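DNA repair protein XRCC1 (Homo sapiens, PDB 3LQC) serves as a scaffold in DNA single-strand break repair, assembling repair complexes and binding poly-ADP-ribose chains, here represented by its N-terminal domain. Local coordinates at residues A[6-11]-A[28-33]; A[54-59]-A[111-116]; A[65-70]-A[88-93]; A[97-102]-A[134-139]. All coordinates share one frame; numbering follows the deposited sequence.

Contact 1. Residues A[6-11]-A[28-33]. With CO3 (carbonate ion), chain D.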
loop_
_atom_site.group_PDB
_atom_site.type_symbol
_atom_site.label_atom_id
_atom_site.label_comp_id
_atom_site.label_asym_id
_atom_site.label_seq_id
_atom_site.Cartn_x
_atom_site.Cartn_y
_atom_site.Cartn_z
ATOM N N LEU A 6 11.096 -24.017 -5.214
ATOM C CA LEU A 6 10.007 -23.567 -4.353
ATOM C C LEU A 6 8.656 -23.865 -4.984
ATOM O O LEU A 6 7.619 -23.423 -4.501
ATOM C CB LEU A 6 10.137 -22.070 -4.078
ATOM C CG LEU A 6 11.405 -21.774 -3.282
ATOM C CD1 LEU A 6 11.556 -20.298 -2.991
ATOM C CD2 LEU A 6 11.361 -22.607 -2.000
ATOM N N ARG A 7 8.678 -24.633 -6.062
ATOM C CA ARG A 7 7.484 -24.878 -6.847
ATOM C C ARG A 7 7.135 -26.361 -6.866
ATOM O O ARG A 7 7.949 -27.186 -7.250
ATOM C CB ARG A 7 7.723 -24.373 -8.262
ATOM C CG ARG A 7 6.602 -24.618 -9.222
ATOM C CD ARG A 7 7.064 -24.257 -10.626
ATOM N NE ARG A 7 7.762 -22.978 -10.652
ATOM C CZ ARG A 7 8.833 -22.732 -11.396
ATOM N NH1 ARG A 7 9.342 -23.684 -12.169
ATOM N NH2 ARG A 7 9.412 -21.539 -11.352
ATOM N N HIS A 8 5.922 -26.690 -6.443
ATOM C CA HIS A 8 5.416 -28.050 -6.541
ATOM C C HIS A 8 4.511 -28.182 -7.760
ATOM O O HIS A 8 3.394 -27.663 -7.776
ATOM C CB HIS A 8 4.644 -28.423 -5.277
ATOM C CG HIS A 8 4.455 -29.897 -5.095
ATOM N ND1 HIS A 8 3.212 -30.487 -5.039
ATOM C CD2 HIS A 8 5.354 -30.900 -4.948
ATOM C CE1 HIS A 8 3.351 -31.789 -4.863
ATOM N NE2 HIS A 8 4.640 -32.066 -4.805
ATOM N N VAL A 9 5.010 -28.871 -8.780
ATOM C CA VAL A 9 4.280 -29.063 -10.026
ATOM C C VAL A 9 3.514 -30.387 -10.002
ATOM O O VAL A 9 4.061 -31.424 -9.622
ATOM C CB VAL A 9 5.249 -29.033 -11.231
ATOM C CG1 VAL A 9 4.489 -29.037 -12.547
ATOM C CG2 VAL A 9 6.147 -27.801 -11.146
ATOM N N VAL A 10 2.243 -30.355 -10.385
ATOM C CA VAL A 10 1.491 -31.594 -10.528
ATOM C C VAL A 10 0.617 -31.608 -11.770
ATOM O O VAL A 10 0.179 -30.559 -12.257
ATOM C CB VAL A 10 0.596 -31.905 -9.305
ATOM C CG1 VAL A 10 1.399 -31.824 -8.020
ATOM C CG2 VAL A 10 -0.612 -30.987 -9.269
ATOM N N SER A 11 0.366 -32.819 -12.260
ATOM C CA SER A 11 -0.551 -33.063 -13.366
ATOM C C SER A 11 -1.957 -33.317 -12.846
ATOM O O SER A 11 -2.150 -34.097 -11.920
ATOM C CB SER A 11 -0.085 -34.271 -14.179
ATOM O OG SER A 11 1.279 -34.121 -14.536
ATOM N N ASP A 28 -0.372 -36.625 0.681
ATOM C CA ASP A 28 0.775 -36.902 1.531
ATOM C C ASP A 28 2.075 -36.447 0.881
ATOM O O ASP A 28 2.955 -35.913 1.545
ATOM C CB ASP A 28 0.847 -38.394 1.850
ATOM C CG ASP A 28 1.078 -38.660 3.321
ATOM O OD1 ASP A 28 0.288 -38.149 4.148
ATOM O OD2 ASP A 28 2.042 -39.382 3.649
ATOM N N THR A 29 2.195 -36.673 -0.418
ATOM C CA THR A 29 3.385 -36.278 -1.152
ATOM C C THR A 29 3.596 -34.765 -1.052
ATOM O O THR A 29 4.723 -34.296 -0.880
ATOM C CB THR A 29 3.269 -36.684 -2.629
ATOM O OG1 THR A 29 2.300 -35.854 -3.283
ATOM C CG2 THR A 29 2.825 -38.131 -2.739
ATOM N N TYR A 30 2.506 -34.004 -1.143
ATOM C CA TYR A 30 2.588 -32.552 -1.043
ATOM C C TYR A 30 2.988 -32.132 0.365
ATOM O O TYR A 30 3.859 -31.275 0.550
ATOM C CB TYR A 30 1.258 -31.892 -1.423
ATOM C CG TYR A 30 1.200 -30.445 -1.008
ATOM C CD1 TYR A 30 0.443 -30.047 0.081
ATOM C CD2 TYR A 30 1.936 -29.481 -1.683
ATOM C CE1 TYR A 30 0.404 -28.726 0.478
ATOM C CE2 TYR A 30 1.909 -28.154 -1.295
ATOM C CZ TYR A 30 1.139 -27.780 -0.216
ATOM O OH TYR A 30 1.106 -26.458 0.177
ATOM N N ARG A 31 2.344 -32.738 1.354
ATOM C CA ARG A 31 2.621 -32.418 2.742
ATOM C C ARG A 31 4.078 -32.708 3.084
ATOM O O ARG A 31 4.708 -31.957 3.820
ATOM C CB ARG A 31 1.660 -33.165 3.669
ATOM C CG ARG A 31 0.210 -32.693 3.544
ATOM C CD ARG A 31 -0.741 -33.569 4.356
ATOM N N LYS A 32 4.623 -33.778 2.523
ATOM C CA LYS A 32 6.025 -34.108 2.747
ATOM C C LYS A 32 6.928 -33.122 2.021
ATOM O O LYS A 32 7.965 -32.723 2.540
ATOM C CB LYS A 32 6.332 -35.523 2.270
ATOM C CG LYS A 32 5.537 -36.598 2.987
ATOM C CD LYS A 32 5.646 -37.929 2.256
ATOM C CE LYS A 32 4.809 -39.008 2.925
ATOM N NZ LYS A 32 4.672 -40.221 2.063
ATOM N N TRP A 33 6.541 -32.744 0.807
ATOM C CA TRP A 33 7.290 -31.745 0.059
ATOM C C TRP A 33 7.279 -30.424 0.805
ATOM O O TRP A 33 8.303 -29.758 0.922
ATOM C CB TRP A 33 6.692 -31.540 -1.332
ATOM C CG TRP A 33 7.368 -30.455 -2.102
ATOM C CD1 TRP A 33 8.483 -30.575 -2.875
ATOM C CD2 TRP A 33 6.975 -29.072 -2.171
ATOM N NE1 TRP A 33 8.809 -29.355 -3.429
ATOM C CE2 TRP A 33 7.901 -28.420 -3.012
ATOM C CE3 TRP A 33 5.931 -28.332 -1.607
ATOM C CZ2 TRP A 33 7.815 -27.050 -3.299
ATOM C CZ3 TRP A 33 5.849 -26.975 -1.895
ATOM C CH2 TRP A 33 6.787 -26.350 -2.733
HETATM C C CO3 D . 7.580 -19.729 -9.146
HETATM O O1 CO3 D . 6.828 -20.769 -8.940
HETATM O O2 CO3 D . 7.982 -19.461 -10.356
#

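Contact 2. Residues A[54-59]-A[111-116]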
loop_
_atom_site.group_PDB
_atom_site.type_symbol
_atom_site.label_atom_id
_atom_site.label_comp_id
_atom_site.label_asym_id
_atom_site.label_seq_id
_atom_site.Cartn_x
_atom_site.Cartn_y
_atom_site.Cartn_z
ATOM N N GLN A 54 -11.232 -21.796 -18.784
ATOM C CA GLN A 54 -11.410 -20.370 -18.549
ATOM C C GLN A 54 -11.862 -20.172 -17.111
ATOM O O GLN A 54 -12.821 -20.804 -16.659
ATOM C CB GLN A 54 -12.446 -19.788 -19.510
ATOM C CG GLN A 54 -12.628 -18.282 -19.396
ATOM C CD GLN A 54 -13.634 -17.732 -20.401
ATOM O OE1 GLN A 54 -14.731 -18.268 -20.559
ATOM N NE2 GLN A 54 -13.264 -16.655 -21.076
ATOM N N ILE A 55 -11.167 -19.306 -16.386
ATOM C CA ILE A 55 -11.449 -19.139 -14.970
ATOM C C ILE A 55 -12.287 -17.898 -14.701
ATOM O O ILE A 55 -11.816 -16.770 -14.825
ATOM C CB ILE A 55 -10.161 -19.135 -14.144
ATOM C CG1 ILE A 55 -9.493 -20.507 -14.255
ATOM C CG2 ILE A 55 -10.465 -18.805 -12.697
ATOM C CD1 ILE A 55 -8.132 -20.582 -13.639
ATOM N N HIS A 56 -13.543 -18.136 -14.338
ATOM C CA HIS A 56 -14.513 -17.080 -14.087
ATOM C C HIS A 56 -14.142 -16.284 -12.838
ATOM O O HIS A 56 -14.019 -15.053 -12.873
ATOM C CB HIS A 56 -15.910 -17.699 -13.937
ATOM C CG HIS A 56 -16.965 -16.727 -13.515
ATOM N ND1 HIS A 56 -17.438 -16.657 -12.222
ATOM C CD2 HIS A 56 -17.641 -15.784 -14.215
ATOM C CE1 HIS A 56 -18.359 -15.711 -12.142
ATOM N NE2 HIS A 56 -18.502 -15.167 -13.338
ATOM N N SER A 57 -13.959 -17.008 -11.740
ATOM C CA SER A 57 -13.661 -16.410 -10.452
ATOM C C SER A 57 -12.864 -17.397 -9.602
ATOM O O SER A 57 -12.761 -18.574 -9.946
ATOM C CB SER A 57 -14.959 -16.028 -9.741
ATOM O OG SER A 57 -15.804 -17.157 -9.593
ATOM N N VAL A 58 -12.312 -16.914 -8.490
ATOM C CA VAL A 58 -11.423 -17.714 -7.656
ATOM C C VAL A 58 -11.702 -17.522 -6.169
ATOM O O VAL A 58 -11.730 -16.395 -5.683
ATOM C CB VAL A 58 -9.949 -17.346 -7.915
ATOM C CG1 VAL A 58 -9.029 -18.235 -7.089
ATOM C CG2 VAL A 58 -9.620 -17.466 -9.394
ATOM N N ASP A 59 -11.910 -18.623 -5.451
ATOM C CA ASP A 59 -12.080 -18.578 -4.001
ATOM C C ASP A 59 -10.844 -19.181 -3.343
ATOM O O ASP A 59 -10.393 -20.260 -3.724
ATOM C CB ASP A 59 -13.320 -19.360 -3.556
ATOM C CG ASP A 59 -14.597 -18.876 -4.225
ATOM O OD1 ASP A 59 -14.648 -17.704 -4.675
ATOM O OD2 ASP A 59 -15.557 -19.676 -4.291
ATOM N N PHE A 111 -12.904 -14.009 -5.065
ATOM C CA PHE A 111 -12.535 -13.024 -6.077
ATOM C C PHE A 111 -13.326 -13.248 -7.360
ATOM O O PHE A 111 -12.960 -14.080 -8.185
ATOM C CB PHE A 111 -11.028 -13.076 -6.354
ATOM C CG PHE A 111 -10.177 -12.939 -5.115
ATOM C CD1 PHE A 111 -9.934 -14.031 -4.300
ATOM C CD2 PHE A 111 -9.629 -11.712 -4.760
ATOM C CE1 PHE A 111 -9.157 -13.910 -3.155
ATOM C CE2 PHE A 111 -8.853 -11.584 -3.616
ATOM C CZ PHE A 111 -8.615 -12.689 -2.812
ATOM N N GLY A 112 -14.419 -12.511 -7.516
ATOM C CA GLY A 112 -15.259 -12.633 -8.691
ATOM C C GLY A 112 -14.617 -12.002 -9.905
ATOM O O GLY A 112 -13.518 -11.462 -9.819
ATOM N N PRO A 113 -15.307 -12.052 -11.051
ATOM C CA PRO A 113 -14.727 -11.553 -12.302
ATOM C C PRO A 113 -14.159 -10.167 -12.082
ATOM O O PRO A 113 -13.168 -9.755 -12.684
ATOM C CB PRO A 113 -15.938 -11.464 -13.238
ATOM C CG PRO A 113 -16.909 -12.447 -12.702
ATOM C CD PRO A 113 -16.707 -12.482 -11.213
ATOM N N ASP A 114 -14.816 -9.452 -11.188
ATOM C CA ASP A 114 -14.520 -8.061 -10.935
ATOM C C ASP A 114 -13.113 -7.868 -10.388
ATOM O O ASP A 114 -12.455 -6.865 -10.668
ATOM C CB ASP A 114 -15.534 -7.515 -9.938
ATOM C CG ASP A 114 -15.324 -6.059 -9.652
ATOM O OD1 ASP A 114 -14.980 -5.318 -10.602
ATOM O OD2 ASP A 114 -15.500 -5.659 -8.482
ATOM N N LYS A 115 -12.657 -8.839 -9.604
ATOM C CA LYS A 115 -11.413 -8.690 -8.858
ATOM C C LYS A 115 -10.232 -9.406 -9.509
ATOM O O LYS A 115 -9.118 -9.365 -8.992
ATOM C CB LYS A 115 -11.603 -9.144 -7.407
ATOM C CG LYS A 115 -12.804 -8.486 -6.731
ATOM C CD LYS A 115 -12.491 -8.073 -5.302
ATOM C CE LYS A 115 -12.253 -9.275 -4.401
ATOM N NZ LYS A 115 -11.505 -8.892 -3.159
ATOM N N LEU A 116 -10.483 -10.052 -10.645
ATOM C CA LEU A 116 -9.431 -10.696 -11.418
ATOM C C LEU A 116 -8.965 -9.762 -12.520
ATOM O O LEU A 116 -9.662 -8.814 -12.861
ATOM C CB LEU A 116 -9.936 -12.000 -12.029
ATOM C CG LEU A 116 -10.383 -13.065 -11.033
ATOM C CD1 LEU A 116 -10.822 -14.323 -11.756
ATOM C CD2 LEU A 116 -9.256 -13.363 -10.073
#

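Contact 3. Residues A[65-70]-A[88-93]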
loop_
_atom_site.group_PDB
_atom_site.type_symbol
_atom_site.label_atom_id
_atom_site.label_comp_id
_atom_site.label_asym_id
_atom_site.label_seq_id
_atom_site.Cartn_x
_atom_site.Cartn_y
_atom_site.Cartn_z
ATOM N N SER A 65 -0.625 -18.074 5.045
ATOM C CA SER A 65 0.108 -17.257 4.084
ATOM C C SER A 65 -0.163 -15.783 4.352
ATOM O O SER A 65 -1.264 -15.420 4.759
ATOM C CB SER A 65 -0.326 -17.580 2.652
ATOM O OG SER A 65 0.059 -18.880 2.270
ATOM N N ALA A 66 0.830 -14.931 4.107
ATOM C CA ALA A 66 0.620 -13.492 4.189
ATOM C C ALA A 66 0.016 -12.974 2.891
ATOM O O ALA A 66 -0.886 -12.135 2.909
ATOM C CB ALA A 66 1.919 -12.773 4.494
ATOM N N PHE A 67 0.525 -13.475 1.768
ATOM C CA PHE A 67 0.046 -13.060 0.451
ATOM C C PHE A 67 -0.211 -14.276 -0.410
ATOM O O PHE A 67 0.449 -15.292 -0.254
ATOM C CB PHE A 67 1.068 -12.171 -0.261
ATOM C CG PHE A 67 1.709 -11.152 0.622
ATOM C CD1 PHE A 67 0.941 -10.212 1.286
ATOM C CD2 PHE A 67 3.090 -11.129 0.783
ATOM C CE1 PHE A 67 1.529 -9.272 2.100
ATOM C CE2 PHE A 67 3.695 -10.185 1.608
ATOM C CZ PHE A 67 2.913 -9.254 2.263
ATOM N N VAL A 68 -1.171 -14.169 -1.321
ATOM C CA VAL A 68 -1.407 -15.214 -2.307
ATOM C C VAL A 68 -1.582 -14.578 -3.676
ATOM O O VAL A 68 -2.224 -13.537 -3.805
ATOM C CB VAL A 68 -2.649 -16.056 -1.983
ATOM C CG1 VAL A 68 -2.771 -17.195 -2.969
ATOM C CG2 VAL A 68 -2.581 -16.594 -0.571
ATOM N N GLU A 69 -0.994 -15.200 -4.695
ATOM C CA GLU A 69 -1.107 -14.714 -6.062
ATOM C C GLU A 69 -1.454 -15.880 -6.981
ATOM O O GLU A 69 -0.979 -16.995 -6.776
ATOM C CB GLU A 69 0.216 -14.086 -6.499
ATOM C CG GLU A 69 0.239 -13.521 -7.909
ATOM C CD GLU A 69 1.647 -13.196 -8.356
ATOM O OE1 GLU A 69 1.816 -12.341 -9.253
ATOM O OE2 GLU A 69 2.589 -13.787 -7.789
ATOM N N VAL A 70 -2.284 -15.632 -7.989
ATOM C CA VAL A 70 -2.593 -16.673 -8.957
ATOM C C VAL A 70 -2.202 -16.221 -10.345
ATOM O O VAL A 70 -2.655 -15.183 -10.815
ATOM C CB VAL A 70 -4.082 -17.095 -8.929
ATOM C CG1 VAL A 70 -4.356 -18.157 -9.997
ATOM C CG2 VAL A 70 -4.453 -17.632 -7.559
ATOM N N LEU A 88 -4.951 -13.527 -10.617
ATOM C CA LEU A 88 -5.271 -12.805 -9.392
ATOM C C LEU A 88 -4.009 -12.177 -8.840
ATOM O O LEU A 88 -3.067 -12.870 -8.454
ATOM C CB LEU A 88 -5.907 -13.710 -8.333
ATOM C CG LEU A 88 -6.074 -13.022 -6.970
ATOM C CD1 LEU A 88 -7.014 -11.844 -7.078
ATOM C CD2 LEU A 88 -6.555 -13.981 -5.914
ATOM N N VAL A 89 -4.002 -10.857 -8.805
ATOM C CA VAL A 89 -2.861 -10.108 -8.328
ATOM C C VAL A 89 -2.533 -10.476 -6.872
ATOM O O VAL A 89 -3.409 -10.895 -6.116
ATOM C CB VAL A 89 -3.140 -8.607 -8.487
ATOM C CG1 VAL A 89 -3.687 -8.008 -7.189
ATOM C CG2 VAL A 89 -1.895 -7.898 -8.957
ATOM N N THR A 90 -1.267 -10.349 -6.489
ATOM C CA THR A 90 -0.843 -10.692 -5.128
ATOM C C THR A 90 -1.724 -10.023 -4.065
ATOM O O THR A 90 -1.797 -8.800 -3.969
ATOM C CB THR A 90 0.622 -10.319 -4.875
ATOM O OG1 THR A 90 1.448 -10.885 -5.900
ATOM C CG2 THR A 90 1.071 -10.851 -3.513
ATOM N N SER A 91 -2.387 -10.841 -3.261
ATOM C CA SER A 91 -3.419 -10.351 -2.363
ATOM C C SER A 91 -3.148 -10.708 -0.902
ATOM O O SER A 91 -2.602 -11.770 -0.598
ATOM C CB SER A 91 -4.781 -10.886 -2.801
ATOM O OG SER A 91 -5.043 -10.494 -4.134
ATOM N N SER A 92 -3.548 -9.806 -0.009
ATOM C CA SER A 92 -3.260 -9.912 1.420
ATOM C C SER A 92 -4.192 -10.880 2.147
ATOM O O SER A 92 -5.400 -10.898 1.915
ATOM C CB SER A 92 -3.340 -8.524 2.060
ATOM O OG SER A 92 -3.322 -8.601 3.464
ATOM N N PHE A 93 -3.621 -11.691 3.024
ATOM C CA PHE A 93 -4.406 -12.610 3.833
ATOM C C PHE A 93 -4.033 -12.491 5.302
ATOM O O PHE A 93 -4.837 -12.808 6.175
ATOM C CB PHE A 93 -4.240 -14.048 3.343
ATOM C CG PHE A 93 -5.063 -14.353 2.136
ATOM C CD1 PHE A 93 -6.296 -14.966 2.264
ATOM C CD2 PHE A 93 -4.628 -13.983 0.877
ATOM C CE1 PHE A 93 -7.074 -15.228 1.150
ATOM C CE2 PHE A 93 -5.403 -14.240 -0.236
ATOM C CZ PHE A 93 -6.624 -14.866 -0.100
HETATM O O HOH W 1 0.642 -9.722 -8.312
HETATM O O HOH W 2 3.091 -13.217 -5.098
#

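Contact 4. Residues A[97-102]-A[134-139]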
loop_
_atom_site.group_PDB
_atom_site.type_symbol
_atom_site.label_atom_id
_atom_site.label_comp_id
_atom_site.label_asym_id
_atom_site.label_seq_id
_atom_site.Cartn_x
_atom_site.Cartn_y
_atom_site.Cartn_z
ATOM N N SER A 97 2.037 -8.444 11.625
ATOM C CA SER A 97 1.701 -8.696 13.030
ATOM C C SER A 97 1.016 -10.040 13.167
ATOM O O SER A 97 1.431 -10.892 13.958
ATOM C CB SER A 97 0.730 -7.643 13.593
ATOM O OG SER A 97 0.995 -6.348 13.117
ATOM N N GLU A 98 -0.059 -10.205 12.404
ATOM C CA GLU A 98 -0.848 -11.425 12.448
ATOM C C GLU A 98 0.016 -12.620 12.100
ATOM O O GLU A 98 -0.082 -13.663 12.740
ATOM C CB GLU A 98 -2.020 -11.332 11.482
ATOM C CG GLU A 98 -3.139 -10.458 11.977
ATOM C CD GLU A 98 -4.073 -10.041 10.867
ATOM O OE1 GLU A 98 -3.589 -9.847 9.731
ATOM O OE2 GLU A 98 -5.285 -9.903 11.135
ATOM N N SER A 99 0.860 -12.448 11.086
ATOM C CA SER A 99 1.770 -13.496 10.655
ATOM C C SER A 99 2.603 -13.958 11.827
ATOM O O SER A 99 2.733 -15.153 12.060
ATOM C CB SER A 99 2.680 -12.997 9.539
ATOM O OG SER A 99 1.933 -12.729 8.363
ATOM N N ARG A 100 3.141 -12.998 12.579
ATOM C CA ARG A 100 3.985 -13.298 13.734
ATOM C C ARG A 100 3.204 -13.875 14.915
ATOM O O ARG A 100 3.713 -14.726 15.642
ATOM C CB ARG A 100 4.775 -12.058 14.175
ATOM C CG ARG A 100 5.980 -11.741 13.285
ATOM C CD ARG A 100 6.823 -10.616 13.849
ATOM N NE ARG A 100 6.025 -9.421 14.086
ATOM C CZ ARG A 100 5.905 -8.418 13.219
ATOM N NH1 ARG A 100 6.539 -8.457 12.057
ATOM N NH2 ARG A 100 5.159 -7.365 13.520
ATOM N N SER A 101 1.970 -13.422 15.106
ATOM C CA SER A 101 1.181 -13.853 16.262
ATOM C C SER A 101 0.332 -15.092 15.982
ATOM O O SER A 101 -0.283 -15.643 16.893
ATOM C CB SER A 101 0.281 -12.720 16.753
ATOM O OG SER A 101 -0.778 -12.472 15.840
ATOM N N GLY A 102 0.300 -15.516 14.722
ATOM C CA GLY A 102 -0.511 -16.645 14.301
ATOM C C GLY A 102 -2.001 -16.356 14.298
ATOM O O GLY A 102 -2.813 -17.275 14.241
ATOM N N GLN A 134 5.008 -15.792 2.702
ATOM C CA GLN A 134 4.919 -15.609 4.145
ATOM C C GLN A 134 6.302 -15.341 4.720
ATOM O O GLN A 134 6.899 -16.215 5.347
ATOM C CB GLN A 134 4.280 -16.833 4.805
ATOM C CG GLN A 134 4.106 -16.723 6.323
ATOM C CD GLN A 134 3.652 -15.344 6.769
ATOM O OE1 GLN A 134 4.456 -14.419 6.869
ATOM N NE2 GLN A 134 2.363 -15.205 7.050
ATOM N N PRO A 135 6.807 -14.114 4.506
ATOM C CA PRO A 135 8.149 -13.665 4.885
ATOM C C PRO A 135 8.271 -13.460 6.380
ATOM O O PRO A 135 9.389 -13.330 6.873
ATOM C CB PRO A 135 8.280 -12.293 4.207
ATOM C CG PRO A 135 7.049 -12.082 3.432
ATOM C CD PRO A 135 6.011 -13.019 3.936
ATOM N N TYR A 136 7.139 -13.415 7.079
ATOM C CA TYR A 136 7.114 -13.023 8.487
ATOM C C TYR A 136 7.052 -14.225 9.414
ATOM O O TYR A 136 7.279 -14.104 10.612
ATOM C CB TYR A 136 5.931 -12.079 8.748
ATOM C CG TYR A 136 5.821 -11.014 7.693
ATOM C CD1 TYR A 136 6.849 -10.099 7.504
ATOM C CD2 TYR A 136 4.710 -10.935 6.862
ATOM C CE1 TYR A 136 6.769 -9.125 6.531
ATOM C CE2 TYR A 136 4.626 -9.962 5.874
ATOM C CZ TYR A 136 5.660 -9.063 5.717
ATOM O OH TYR A 136 5.605 -8.096 4.743
ATOM N N SER A 137 6.745 -15.383 8.843
ATOM C CA SER A 137 6.622 -16.615 9.600
ATOM C C SER A 137 7.189 -17.763 8.768
ATOM O O SER A 137 6.509 -18.750 8.509
ATOM C CB SER A 137 5.151 -16.866 9.944
ATOM O OG SER A 137 5.020 -17.847 10.960
ATOM N N LYS A 138 8.440 -17.609 8.346
ATOM C CA LYS A 138 9.121 -18.569 7.478
ATOM C C LYS A 138 8.967 -20.024 7.913
ATOM O O LYS A 138 8.891 -20.927 7.081
ATOM C CB LYS A 138 10.621 -18.271 7.448
ATOM C CG LYS A 138 11.019 -17.002 6.775
ATOM C CD LYS A 138 12.521 -16.807 6.901
ATOM N N ASP A 139 8.957 -20.250 9.221
ATOM C CA ASP A 139 9.066 -21.610 9.741
ATOM C C ASP A 139 7.746 -22.373 9.803
ATOM O O ASP A 139 7.737 -23.590 9.989
ATOM C CB ASP A 139 9.763 -21.613 11.104
ATOM C CG ASP A 139 11.260 -21.368 10.992
ATOM O OD1 ASP A 139 11.799 -21.489 9.867
ATOM O OD2 ASP A 139 11.895 -21.058 12.027
#

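Contact 1. Residues A[6-11]-A[28-33]
T29, in the first turn of helix 28-36, meets the imidazole of H8 on strand 7-12 near its plane, at the edge carrying CE1. At this margin a small, half-polar threonine suits an exposed position. One residue on, Y30 brings the edge of its phenol ring to the same imidazole, with CD2 3.7 Å from H8 ND1 and the two planes inclined at 55°. The CB of Y30 lies against H8 CE1, while the Y30 side chain also packs on L24 and V45. H8 ND1 is buried here and has no polar partner in the model. The axes of 7-11 and 28-33 come within 10.4 Å and run nearly antiparallel. The helix packs beside the edge strand of the five-stranded sheet in this β-sandwich domain, and H8, Y30 and W33 form an aromatic cluster. W33 ends the segment. Its indole reaches back along the strand because CG stands anti to the backbone N (chi1 176°). H8 CB sits over the six-membered ring, 3.7 Å from its centroid in a CH-pi contact, and H8 CD2 lies 3.5 Å from W33 CG. At the far rim of the indole, CH2 comes within 3.5 Å of L6 O. R7 turns away from the helix: its NE and NH2 each hydrogen-bond one oxygen of a carbonate ion, which S44 and K129 also hold, and NH2 also forms a salt bridge with E81.

Contact 2. Residues A[54-59]-A[111-116]
V58 and F111 form an antiparallel hydrogen-bonded pair, the last bridge between strands 57-63 and 108-111 before 111-116 leaves the sheet. V58 N gives its hydrogen to F111 O at 2.9 Å, and F111 N returns one to V58 O at 2.7 Å. S57 CB lies 3.2 Å from F111 O and packs on the bare CA of G112; a side chain at G112 would run into the ring of P113, so glycine suits the place. L116, returning from the turn, sends CD1 to within 3.5 Å of H56 O and 4.1 Å of V58 CG2, the valine and leucine side chains crossing at about a right angle. At the exposed margin the H56 ring meets the pyrrolidine of P113, NE2 lying 3.2 Å from CG. The ring is steadied by a hydrogen bond between H56 ND1 and S57 OG. Further out, H56 and S57 form a classic beta bulge opposite H150, while a bond from K115 N to G112 O closes the turn that carries L116 back. The N-H and C=O of both V58 and F111 are thus paired at the sheet edge, while V58, F111 and L116 turn apolar side chains inward onto F149, L88 and S91.

Contact 3. Residues A[65-70]-A[88-93]
F67 to V70 and L88 to S92 pair as antiparallel strands of the five-stranded sheet, joined by backbone hydrogen bonds. V68 and S91 exchange two, V68 N to S91 O at 2.9 Å and S91 N to V68 O at 2.8 Å; V70 and L88 exchange two more, and F93 N adds one to A66 O. The register slips by one residue between V68 and V70, a beta bulge. On the face toward the other sheet, V68 CG2 lies 3.6 Å from F93 CD2 and V70 packs CB to CB on L88; I60 meets V68, L88 and F93 there, and compact branched residues beside a phenylalanine suit this buried layer. T90 CG2 rests 3.5 Å from F67 CB: with OG1 turned beside the backbone N (chi1 -53°), the methyl is left to face F67. S91, on the same face as V68, turns its hydroxyl back onto V89 O, which satisfies it. The extended E69 passes obliquely across T90, its CD 3.4 Å from T90 OG1. Two waters link the pair, one between E69 OE1 and T90 N, the other between E69 OE2 and T90 OG1. E69 OE2 also accepts from another protein's backbone, and the backbones of T90 and S92 bond that chain too. Strand 85-92 thus keeps one backbone edge for its hairpin partner and offers the other to a bound protein, the E69 carboxylate taking part there.

Contact 4. Residues A[97-102]-A[134-139]
Q134 and S99 share the single hydrogen bond that crosses this contact. Q134 NE2 donates to S99 OG at 2.8 Å with an N-H...O angle of 158°, and the hydroxyl lies nearly in the amide plane. A bend at chi2 (40°) brings the amide of Q134 round to the serine. Its two ends are both used: NE2 also bonds G64 O, while Q134 OE1 accepts from Y136 N at 2.9 Å, in the carbonyl plane, which, in this conformer, helps to set the rotation of the amide. S99 OG is bonded in addition to S95 O, one turn earlier, an arrangement open to a short hydroxyl side chain on a helix. The contact sets the last helical turn of 96-101, which follows strand 85-92, against the loop running from strand 125-133 to strand 143-150, at one end of the β-sandwich. S99 is small, and its CB meets Y136 CB at 3.5 Å, which lets the two backbones approach closely; S99 OG lies at the edge of the tyrosine ring. R100 lays its CG near Y136 O, 3.8 Å away, but its guanidinium forms a salt bridge with an acidic side chain of another protein's chain, whose backbone also bonds Y136 OH.

Contact 2 belongs to the three-stranded sheet and contact 3 to the five-stranded one, and they pack on each other, F111 and L116 against L88, with centres 14 Å apart. Contact 3 is nested within the chain loop that contact 2 closes. Contact 4 lies 14 Å beyond contact 3, between centres, and touches it where Q134 meets A66 and Y136 OH meets F67. Residues of contacts 3 and 4 both reach the other protein's chain, so together they supply part of one binding surface. Contact 1 closes first along the chain and touches none of the others; it shares the five-stranded sheet with contact 3, but at the opposite edge strand, 19 Å away between centres.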